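PDB 1N1Q: DNA protection during starvation protein from Brevibacillus brevis, which probably protects DNA from oxidative damage by oxidising ferrous iron with hydrogen peroxide and storing it as a ferric mineral inside a hollow dodecamer. Local coordinates for residues Ala18-Leu23 with Thr51-His56; Ile57-Glu62 with Ala127-Ala132. One frame throughout, in Å; residues are numbered along the deposited sequence.

Interaction 1. Residues Ala18-Leu23 with Thr51-His56; sequences ANWVVL and TEASGH
In the core of the ferritin-like four-helix bundle, W20 of helix 4-33 lays its indole against A53 and H56, one turn apart on helix 39-66. CG of W20 stands anti to its carbonyl carbon (chi1 -76°), which swings the ring off its own helix and across to the neighbouring one. H56 comes in over one face. Its CB sits above the five-membered ring, 3.9 Å from the centroid and only 10° off the normal, a CH-pi contact. Its imidazole then turns an edge toward the six-membered ring in a tilted edge-to-face pair, with planes at 54° and CD2 leading, 3.5 Å from CZ2 of W20. These are consecutive helices of the bundle, joined by a short connection, and no hydrogen bond links the two segments. The A53 methyl approaches the benzene end of the indole obliquely, with CB 3.5 Å from W20 CE3. On the face away from H56, L23 CD1 rests 3.8 Å above the indole plane, and F104 and L107 of helix 93-120 also touch this side chain. With an alanine in place of W20, the H56 imidazole would probably lose the aromatic face it leans on and a gap would open between the helices. The backbone O of E52 lies 3.2 Å above one face of that imidazole, toward its rim.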
ATOM      1  N   ALA A  18      14.179  25.829  -1.514  1.00 12.27           N
ATOM      2  CA  ALA A  18      13.620  26.435  -0.313  1.00 12.92           C
ATOM      3  C   ALA A  18      12.341  27.203  -0.643  1.00 12.84           C
ATOM      4  O   ALA A  18      11.347  27.109   0.084  1.00 12.78           O
ATOM      5  CB  ALA A  18      14.646  27.369   0.329  1.00 13.00           C
ATOM      6  N   ASN A  19      12.369  27.959  -1.742  1.00 12.64           N
ATOM      7  CA  ASN A  19      11.205  28.739  -2.151  1.00 12.24           C
ATOM      8  C   ASN A  19       9.998  27.856  -2.421  1.00 11.75           C
ATOM      9  O   ASN A  19       8.894  28.153  -1.967  1.00 11.60           O
ATOM     10  CB  ASN A  19      11.508  29.566  -3.404  1.00 12.20           C
ATOM     11  CG  ASN A  19      12.248  30.848  -3.092  1.00 12.71           C
ATOM     12  OD1 ASN A  19      12.149  31.369  -1.986  1.00 13.04           O
ATOM     13  ND2 ASN A  19      12.973  31.376  -4.072  1.00 11.70           N
ATOM     14  N   TRP A  20      10.206  26.773  -3.164  1.00 11.49           N
ATOM     15  CA  TRP A  20       9.112  25.875  -3.490  1.00 11.41           C
ATOM     16  C   TRP A  20       8.624  25.042  -2.318  1.00 11.37           C
ATOM     17  O   TRP A  20       7.464  24.617  -2.298  1.00 11.64           O
ATOM     18  CB  TRP A  20       9.488  24.993  -4.684  1.00 11.60           C
ATOM     19  CG  TRP A  20       9.402  25.764  -5.964  1.00 11.24           C
ATOM     20  CD1 TRP A  20      10.440  26.247  -6.711  1.00 10.66           C
ATOM     21  CD2 TRP A  20       8.204  26.237  -6.588  1.00 11.16           C
ATOM     22  NE1 TRP A  20       9.960  27.000  -7.760  1.00 12.27           N
ATOM     23  CE2 TRP A  20       8.591  27.011  -7.706  1.00 11.76           C
ATOM     24  CE3 TRP A  20       6.838  26.086  -6.306  1.00 12.74           C
ATOM     25  CZ2 TRP A  20       7.662  27.633  -8.544  1.00 12.57           C
ATOM     26  CZ3 TRP A  20       5.912  26.705  -7.138  1.00 12.91           C
ATOM     27  CH2 TRP A  20       6.329  27.471  -8.243  1.00 12.84           C
ATOM     28  N   VAL A  21       9.494  24.802  -1.345  1.00 11.03           N
ATOM     29  CA  VAL A  21       9.081  24.057  -0.157  1.00 11.08           C
ATOM     30  C   VAL A  21       8.134  24.980   0.608  1.00 11.16           C
ATOM     31  O   VAL A  21       7.119  24.546   1.140  1.00 11.66           O
ATOM     32  CB  VAL A  21      10.288  23.683   0.737  1.00 10.01           C
ATOM     33  CG1 VAL A  21       9.813  22.973   2.011  1.00 10.89           C
ATOM     34  CG2 VAL A  21      11.222  22.788  -0.026  1.00  7.12           C
ATOM     35  N   VAL A  22       8.470  26.264   0.644  1.00 11.91           N
ATOM     36  CA  VAL A  22       7.615  27.247   1.309  1.00 12.15           C
ATOM     37  C   VAL A  22       6.291  27.368   0.540  1.00 12.48           C
ATOM     38  O   VAL A  22       5.208  27.328   1.133  1.00 11.32           O
ATOM     39  CB  VAL A  22       8.294  28.648   1.364  1.00 12.22           C
ATOM     40  CG1 VAL A  22       7.262  29.722   1.716  1.00 12.73           C
ATOM     41  CG2 VAL A  22       9.417  28.642   2.394  1.00 13.69           C
ATOM     42  N   LEU A  23       6.383  27.497  -0.782  1.00 12.00           N
ATOM     43  CA  LEU A  23       5.192  27.622  -1.616  1.00 12.40           C
ATOM     44  C   LEU A  23       4.270  26.406  -1.569  1.00 12.06           C
ATOM     45  O   LEU A  23       3.055  26.552  -1.683  1.00 11.22           O
ATOM     46  CB  LEU A  23       5.585  27.919  -3.068  1.00 12.76           C
ATOM     47  CG  LEU A  23       5.921  29.394  -3.332  1.00 14.63           C
ATOM     48  CD1 LEU A  23       6.590  29.553  -4.685  1.00 16.91           C
ATOM     49  CD2 LEU A  23       4.643  30.218  -3.254  1.00 15.91           C
ATOM     50  N   THR A  51       0.538  21.158  -6.615  1.00 13.62           N
ATOM     51  CA  THR A  51       0.912  19.885  -7.221  1.00 13.99           C
ATOM     52  C   THR A  51       2.156  20.146  -8.069  1.00 14.22           C
ATOM     53  O   THR A  51       3.090  19.349  -8.079  1.00 13.88           O
ATOM     54  CB  THR A  51      -0.223  19.329  -8.104  1.00 14.30           C
ATOM     55  OG1 THR A  51      -1.372  19.064  -7.283  1.00 13.63           O
ATOM     56  CG2 THR A  51       0.219  18.045  -8.795  1.00 14.96           C
ATOM     57  N   GLU A  52       2.172  21.276  -8.769  1.00 13.93           N
ATOM     58  CA  GLU A  52       3.334  21.638  -9.573  1.00 14.35           C
ATOM     59  C   GLU A  52       4.505  21.933  -8.631  1.00 13.64           C
ATOM     60  O   GLU A  52       5.652  21.590  -8.923  1.00 13.29           O
ATOM     61  CB  GLU A  52       3.039  22.865 -10.456  1.00 14.30           C
ATOM     62  CG  GLU A  52       2.271  22.526 -11.734  1.00 16.01           C
ATOM     63  CD  GLU A  52       2.014  23.724 -12.621  1.00 16.77           C
ATOM     64  OE1 GLU A  52       2.525  24.824 -12.325  1.00 18.16           O
ATOM     65  OE2 GLU A  52       1.299  23.567 -13.633  1.00 21.60           O
ATOM     66  N   ALA A  53       4.208  22.559  -7.494  1.00 13.38           N
ATOM     67  CA  ALA A  53       5.235  22.890  -6.507  1.00 13.48           C
ATOM     68  C   ALA A  53       5.946  21.618  -6.071  1.00 14.11           C
ATOM     69  O   ALA A  53       7.180  21.565  -5.997  1.00 13.64           O
ATOM     70  CB  ALA A  53       4.602  23.572  -5.298  1.00 13.51           C
ATOM     71  N   SER A  54       5.153  20.594  -5.780  1.00 13.65           N
ATOM     72  CA  SER A  54       5.679  19.307  -5.357  1.00 14.99           C
ATOM     73  C   SER A  54       6.647  18.768  -6.417  1.00 14.30           C
ATOM     74  O   SER A  54       7.674  18.167  -6.088  1.00 14.63           O
ATOM     75  CB  SER A  54       4.512  18.338  -5.142  1.00 15.21           C
ATOM     76  OG  SER A  54       4.959  17.064  -4.723  1.00 21.35           O
ATOM     77  N   GLY A  55       6.322  18.998  -7.689  1.00 13.21           N
ATOM     78  CA  GLY A  55       7.176  18.535  -8.766  1.00 13.18           C
ATOM     79  C   GLY A  55       8.474  19.322  -8.861  1.00 12.93           C
ATOM     80  O   GLY A  55       9.534  18.755  -9.129  1.00 13.04           O
ATOM     81  N   HIS A  56       8.397  20.631  -8.646  1.00 12.65           N
ATOM     82  CA  HIS A  56       9.588  21.472  -8.699  1.00 13.27           C
ATOM     83  C   HIS A  56      10.545  21.094  -7.567  1.00 13.07           C
ATOM     84  O   HIS A  56      11.757  21.020  -7.774  1.00 12.83           O
ATOM     85  CB  HIS A  56       9.219  22.958  -8.578  1.00 13.50           C
ATOM     86  CG  HIS A  56       8.316  23.451  -9.670  1.00 14.50           C
ATOM     87  ND1 HIS A  56       8.487  23.107 -10.993  1.00 15.50           N
ATOM     88  CD2 HIS A  56       7.253  24.291  -9.636  1.00 15.53           C
ATOM     89  CE1 HIS A  56       7.568  23.712 -11.727  1.00 17.03           C
ATOM     90  NE2 HIS A  56       6.808  24.437 -10.929  1.00 13.88           N
TER

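Interaction 2. Residues Ile57-Glu62 with Ala127-Ala132; sequences IDTLAE and ADMLDA. With FEO (mu-oxo-diiron), chain E.
M129 reaches across to T59 and L60 with an unusual first torsion (chi1 114°), an extended second and a bend at chi3 (-70°), while L60 holds CG anti to its carbonyl carbon (chi1 -72°) and sends CD2 back to meet it. The two run on nearly antiparallel helices of the ferritin-like bundle, 39-66 and 124-148, whose local axes stay 11.2 Å apart, so it is side chains that span the space. CD2 of L60 lies 3.7 Å from SD of M129 and also meets CD2 of L130, the two leucines crossing at about a right angle. Beyond SD, the M129 methyl presses on T59, CE standing 3.2 Å from OG1. CE is also tight against T59 CB, at 3.4 Å, and with the odd chi1 the exact methyl position is doubtful. The T59 hydroxyl has its polar partner one turn back, in the backbone O of H56. The same stretch of helix 39-66 also carries two ligands of the ferroxidase centre: D58 OD2, 2.2 Å from iron FE1, and E62 OE2, 2.1 Å from it. H31 NE2 of the second subunit binds this iron too, while D58 OD1 is hydrogen-bonded to NE1 of W32 of that subunit.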
ATOM      1  N   ILE A  57       9.998  20.859  -6.377  1.00 13.21           N
ATOM      2  CA  ILE A  57      10.821  20.498  -5.230  1.00 13.25           C
ATOM      3  C   ILE A  57      11.722  19.318  -5.555  1.00 13.42           C
ATOM      4  O   ILE A  57      12.933  19.365  -5.330  1.00 13.11           O
ATOM      5  CB  ILE A  57       9.965  20.083  -4.010  1.00 13.72           C
ATOM      6  CG1 ILE A  57       9.103  21.254  -3.536  1.00 14.13           C
ATOM      7  CG2 ILE A  57      10.879  19.576  -2.874  1.00 14.20           C
ATOM      8  CD1 ILE A  57       9.908  22.325  -2.889  1.00 18.54           C
ATOM      9  N   ASP A  58      11.117  18.256  -6.075  1.00 13.21           N
ATOM     10  CA  ASP A  58      11.856  17.047  -6.399  1.00 13.73           C
ATOM     11  C   ASP A  58      12.850  17.212  -7.547  1.00 13.91           C
ATOM     12  O   ASP A  58      13.985  16.751  -7.450  1.00 14.23           O
ATOM     13  CB  ASP A  58      10.884  15.905  -6.713  1.00 13.66           C
ATOM     14  CG  ASP A  58      11.508  14.529  -6.506  1.00 14.41           C
ATOM     15  OD1 ASP A  58      12.119  14.308  -5.449  1.00 15.44           O
ATOM     16  OD2 ASP A  58      11.373  13.667  -7.396  1.00 12.68           O
ATOM     17  N   THR A  59      12.441  17.872  -8.627  1.00 14.28           N
ATOM     18  CA  THR A  59      13.346  18.057  -9.762  1.00 15.71           C
ATOM     19  C   THR A  59      14.534  18.941  -9.387  1.00 14.60           C
ATOM     20  O   THR A  59      15.676  18.633  -9.738  1.00 13.99           O
ATOM     21  CB  THR A  59      12.637  18.690 -10.982  1.00 15.90           C
ATOM     22  OG1 THR A  59      12.189  20.006 -10.637  1.00 23.80           O
ATOM     23  CG2 THR A  59      11.457  17.854 -11.404  1.00 16.88           C
ATOM     24  N   LEU A  60      14.262  20.033  -8.676  1.00 14.14           N
ATOM     25  CA  LEU A  60      15.319  20.951  -8.252  1.00 13.78           C
ATOM     26  C   LEU A  60      16.315  20.254  -7.324  1.00 13.44           C
ATOM     27  O   LEU A  60      17.527  20.315  -7.540  1.00 12.15           O
ATOM     28  CB  LEU A  60      14.709  22.178  -7.551  1.00 13.36           C
ATOM     29  CG  LEU A  60      13.972  23.168  -8.467  1.00 13.55           C
ATOM     30  CD1 LEU A  60      13.221  24.192  -7.634  1.00 12.14           C
ATOM     31  CD2 LEU A  60      14.976  23.845  -9.390  1.00 13.16           C
ATOM     32  N   ALA A  61      15.806  19.584  -6.296  1.00 13.73           N
ATOM     33  CA  ALA A  61      16.669  18.887  -5.350  1.00 13.98           C
ATOM     34  C   ALA A  61      17.500  17.802  -6.034  1.00 14.28           C
ATOM     35  O   ALA A  61      18.679  17.623  -5.743  1.00 13.70           O
ATOM     36  CB  ALA A  61      15.832  18.277  -4.241  1.00 13.74           C
ATOM     37  N   GLU A  62      16.883  17.069  -6.949  1.00 14.53           N
ATOM     38  CA  GLU A  62      17.610  16.017  -7.637  1.00 14.85           C
ATOM     39  C   GLU A  62      18.632  16.544  -8.629  1.00 14.52           C
ATOM     40  O   GLU A  62      19.620  15.867  -8.912  1.00 14.22           O
ATOM     41  CB  GLU A  62      16.627  15.033  -8.279  1.00 15.11           C
ATOM     42  CG  GLU A  62      15.991  14.171  -7.200  1.00 15.88           C
ATOM     43  CD  GLU A  62      14.961  13.191  -7.702  1.00 16.71           C
ATOM     44  OE1 GLU A  62      14.600  13.240  -8.895  1.00 17.04           O
ATOM     45  OE2 GLU A  62      14.504  12.373  -6.880  1.00 15.17           O
ATOM     46  N   ALA A 127      20.486  25.488 -16.220  1.00 14.84           N
ATOM     47  CA  ALA A 127      19.838  26.665 -16.777  1.00 15.64           C
ATOM     48  C   ALA A 127      18.536  26.277 -17.468  1.00 15.80           C
ATOM     49  O   ALA A 127      17.515  26.954 -17.303  1.00 15.69           O
ATOM     50  CB  ALA A 127      20.768  27.366 -17.772  1.00 15.57           C
ATOM     51  N   ASP A 128      18.573  25.191 -18.236  1.00 16.40           N
ATOM     52  CA  ASP A 128      17.393  24.735 -18.954  1.00 17.45           C
ATOM     53  C   ASP A 128      16.239  24.355 -18.027  1.00 17.62           C
ATOM     54  O   ASP A 128      15.086  24.702 -18.292  1.00 16.41           O
ATOM     55  CB  ASP A 128      17.748  23.547 -19.847  1.00 18.94           C
ATOM     56  CG  ASP A 128      16.615  23.175 -20.791  1.00 21.38           C
ATOM     57  OD1 ASP A 128      16.299  23.985 -21.681  1.00 27.29           O
ATOM     58  OD2 ASP A 128      16.038  22.081 -20.626  1.00 26.74           O
ATOM     59  N   MET A 129      16.539  23.643 -16.943  1.00 17.59           N
ATOM     60  CA  MET A 129      15.496  23.244 -16.002  1.00 18.14           C
ATOM     61  C   MET A 129      14.870  24.486 -15.371  1.00 17.53           C
ATOM     62  O   MET A 129      13.654  24.574 -15.197  1.00 16.71           O
ATOM     63  CB  MET A 129      16.070  22.357 -14.891  1.00 18.77           C
ATOM     64  CG  MET A 129      16.026  23.006 -13.528  1.00 21.36           C
ATOM     65  SD  MET A 129      16.269  21.832 -12.215  1.00 28.87           S
ATOM     66  CE  MET A 129      14.791  20.942 -12.288  1.00 26.11           C
ATOM     67  N   LEU A 130      15.717  25.439 -15.001  1.00 17.11           N
ATOM     68  CA  LEU A 130      15.233  26.669 -14.384  1.00 17.31           C
ATOM     69  C   LEU A 130      14.363  27.433 -15.379  1.00 17.69           C
ATOM     70  O   LEU A 130      13.364  28.043 -15.002  1.00 16.69           O
ATOM     71  CB  LEU A 130      16.408  27.549 -13.951  1.00 17.32           C
ATOM     72  CG  LEU A 130      17.320  26.952 -12.871  1.00 17.80           C
ATOM     73  CD1 LEU A 130      18.496  27.883 -12.621  1.00 18.32           C
ATOM     74  CD2 LEU A 130      16.524  26.730 -11.593  1.00 18.50           C
ATOM     75  N   ASP A 131      14.755  27.389 -16.649  1.00 17.64           N
ATOM     76  CA  ASP A 131      14.021  28.072 -17.709  1.00 17.74           C
ATOM     77  C   ASP A 131      12.609  27.488 -17.841  1.00 16.87           C
ATOM     78  O   ASP A 131      11.636  28.232 -17.995  1.00 15.87           O
ATOM     79  CB  ASP A 131      14.794  27.941 -19.028  1.00 18.15           C
ATOM     80  CG  ASP A 131      14.320  28.919 -20.104  1.00 22.12           C
ATOM     81  OD1 ASP A 131      13.827  30.010 -19.758  1.00 26.12           O
ATOM     82  OD2 ASP A 131      14.477  28.594 -21.297  1.00 26.41           O
ATOM     83  N   ALA A 132      12.499  26.163 -17.768  1.00 16.26           N
ATOM     84  CA  ALA A 132      11.199  25.506 -17.862  1.00 16.74           C
ATOM     85  C   ALA A 132      10.268  25.961 -16.734  1.00 16.24           C
ATOM     86  O   ALA A 132       9.080  26.174 -16.959  1.00 16.20           O
ATOM     87  CB  ALA A 132      11.366  23.978 -17.837  1.00 16.47           C
TER
HETATM   88 FE1  FEO E 516      12.503  11.878  -6.675  1.00 15.94          FE
HETATM   89 FE2  FEO E 516      12.811  10.152  -9.519  1.00 45.01          FE
HETATM   90  O   FEO E 516      11.769  10.642  -7.915  1.00 17.18           O
HETATM   91  O   HOH W   1      13.532   8.193  -8.858  1.00 38.80           O

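How the interactions relate
Interactions 1 and 2 follow each other on helix 39-66, their centres 11 Å apart: 18-23 with 51-56 ties it to helix 4-33, and 57-62 with 127-132 ties it to helix 124-148. One junction is W20 with L60, whose CD1 atoms are 3.6 Å apart, so a leucine packed on M129 also touches the indole that carries interaction 1; I57 also packs on W20 and V21. The H56 side chain is about 7 Å from that of D58 and about 12 Å from the mu-oxo-diiron, whereas interaction 2 includes two of its ligands. Both segments of helix 39-66 also meet the second subunit: S54 OG and its Y24 OH form a hydrogen bond, and D58 and E62 share iron with its H31.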